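Local coordinates for Co-chaperone DjlA N-terminal domain-containing protein (Porphyromonas gingivalis, PDB 2H5N) that is of unknown function, belongs to the TerB family of tellurite-resistance-like proteins, probably resembles the N-terminal domain of co-chaperone DjlA and binds a magnesium ion, at residues Leu91-Ala96 and Met124-Asn129. Residues are numbered along the deposited sequence; the frame is centred on the assembly and turned at random.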
loop_
_atom_site.group_PDB
_atom_site.type_symbol
_atom_site.label_atom_id
_atom_site.label_comp_id
_atom_site.label_asym_id
_atom_site.label_seq_id
_atom_site.Cartn_x
_atom_site.Cartn_y
_atom_site.Cartn_z
ATOM N N LEU A 91 5.122 18.210 5.905
ATOM C CA LEU A 91 5.109 16.817 6.254
ATOM C C LEU A 91 4.730 16.666 7.724
ATOM O O LEU A 91 4.006 15.759 8.073
ATOM C CB LEU A 91 6.425 16.137 5.889
ATOM C CG LEU A 91 6.677 15.950 4.377
ATOM C CD1 LEU A 91 8.108 15.550 4.162
ATOM C CD2 LEU A 91 5.707 14.920 3.714
ATOM N N GLY A 92 5.148 17.624 8.548
ATOM C CA GLY A 92 4.923 17.591 9.954
ATOM C C GLY A 92 3.501 17.840 10.382
ATOM O O GLY A 92 3.056 17.275 11.394
ATOM N N VAL A 93 2.784 18.673 9.632
ATOM C CA VAL A 93 1.396 18.944 9.954
ATOM C C VAL A 93 0.426 17.883 9.452
ATOM O O VAL A 93 -0.682 17.793 9.986
ATOM C CB VAL A 93 0.914 20.341 9.466
ATOM C CG1 VAL A 93 1.889 21.441 9.913
ATOM C CG2 VAL A 93 0.708 20.342 7.984
ATOM N N ILE A 94 0.819 17.090 8.440
ATOM C CA ILE A 94 -0.059 16.021 7.914
ATOM C C ILE A 94 -0.497 15.025 8.994
ATOM O O ILE A 94 -1.687 14.683 9.088
ATOM C CB ILE A 94 0.553 15.298 6.696
ATOM C CG1 ILE A 94 0.405 16.173 5.469
ATOM C CG2 ILE A 94 -0.095 13.890 6.466
ATOM C CD1 ILE A 94 1.334 15.773 4.310
ATOM N N MET A 95 0.446 14.578 9.822
ATOM C CA MET A 95 0.108 13.578 10.819
ATOM C C MET A 95 -0.269 14.174 12.184
ATOM O O MET A 95 -0.660 13.437 13.088
ATOM C CB MET A 95 1.180 12.466 10.895
ATOM C CG MET A 95 1.338 11.625 9.585
ATOM S SD MET A 95 2.528 10.327 9.827
ATOM C CE MET A 95 3.911 11.359 10.253
ATOM N N ALA A 96 -0.165 15.494 12.338
ATOM C CA ALA A 96 -0.561 16.113 13.600
ATOM C C ALA A 96 -2.083 16.118 13.717
ATOM O O ALA A 96 -2.797 16.255 12.719
ATOM C CB ALA A 96 0.012 17.546 13.750
ATOM N N MET A 124 4.924 22.150 16.674
ATOM C CA MET A 124 4.490 23.533 16.861
ATOM C C MET A 124 5.082 24.453 15.789
ATOM O O MET A 124 4.334 25.204 15.149
ATOM C CB MET A 124 4.851 24.035 18.266
ATOM C CG MET A 124 4.556 25.529 18.528
ATOM S SD MET A 124 4.494 26.011 20.276
ATOM C CE MET A 124 2.928 25.322 20.838
ATOM N N GLU A 125 6.407 24.404 15.616
ATOM C CA GLU A 125 7.117 25.171 14.574
ATOM C C GLU A 125 6.663 24.794 13.160
ATOM O O GLU A 125 6.583 25.657 12.290
ATOM C CB GLU A 125 8.635 24.987 14.678
ATOM C CG GLU A 125 9.298 25.835 15.765
ATOM C CD GLU A 125 10.666 25.279 16.197
ATOM O OE1 GLU A 125 11.082 24.190 15.733
ATOM O OE2 GLU A 125 11.320 25.945 17.030
ATOM N N ALA A 126 6.397 23.510 12.942
ATOM C CA ALA A 126 5.766 23.039 11.705
ATOM C C ALA A 126 4.420 23.703 11.428
ATOM O O ALA A 126 4.196 24.195 10.324
ATOM C CB ALA A 126 5.595 21.552 11.726
ATOM N N ILE A 127 3.535 23.677 12.432
ATOM C CA ILE A 127 2.162 24.189 12.312
ATOM C C ILE A 127 2.128 25.709 12.063
ATOM O O ILE A 127 1.230 26.218 11.363
ATOM C CB ILE A 127 1.313 23.795 13.573
ATOM C CG1 ILE A 127 1.069 22.276 13.598
ATOM C CG2 ILE A 127 -0.028 24.600 13.651
ATOM C CD1 ILE A 127 0.634 21.716 14.921
ATOM N N ASN A 128 3.109 26.420 12.589
ATOM C CA ASN A 128 3.187 27.875 12.436
ATOM C C ASN A 128 3.732 28.274 11.111
ATOM O O ASN A 128 3.246 29.164 10.491
ATOM C CB ASN A 128 4.041 28.545 13.517
ATOM C CG ASN A 128 3.406 28.521 14.891
ATOM O OD1 ASN A 128 2.212 28.607 15.040
ATOM N ND2 ASN A 128 4.229 28.393 15.899
ATOM N N ASN A 129 4.754 27.577 10.657
ATOM C CA ASN A 129 5.301 27.890 9.359
ATOM C C ASN A 129 4.265 27.775 8.290
ATOM O O ASN A 129 4.225 28.544 7.407
ATOM C CB ASN A 129 6.500 27.018 9.038
ATOM C CG ASN A 129 7.620 27.164 10.034
ATOM O OD1 ASN A 129 8.008 28.249 10.419
ATOM N ND2 ASN A 129 8.140 26.060 10.452
#
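Ala-126 faces Gly-92 where helix 123-130 comes up against the C-terminal part of helix 81-94. Gly-92 CA and Ala-126 CA are 5.8 Å apart, and the Ala-126 methyl is directed at the opposing backbone, with its CB 4.4 Å from Gly-92 CA. This short backbone separation is consistent with the absence of a side chain at Gly-92, where the methyl lies directly over the backbone. The same methyl also meets Val-93, whose CG1 is 4.1 Å from Ala-126 CB, and its residue packs on Trp-109 of helix 103-116 and on Met-121.

Both segments belong to the all-helical fold of the TerB family, and this contact joins two of its helices across 27 intervening residues that include helix 103-116. Apolar packing carries the join between these segments. Leu-91 points away from this contact and packs on Met-28 of helix 15-30 and on helix 103-116, while Ile-94 touches Ala-25 and Val-29 of helix 15-30, the latter a residue of the magnesium site.

Next along the helix, Ile-127 shares the Val-93 branch with its predecessor. CG1 of Val-93, anti to its own carbonyl carbon (chi1 -50°), rests 3.6 Å from Ala-126 O and 3.7 Å from Ile-127 CA, thereby covering the backbone where the two residues join. Ile-127 runs alongside: its CG1 lies 3.9 Å from Val-93 CG1, and its chain extends (chi2 163°) to bring CD1 within 4.4 Å of Ala-96 CB. Further on, Asn-129 ties the helices together through Lys-85, whose NZ is hydrogen-bonded to its OD1.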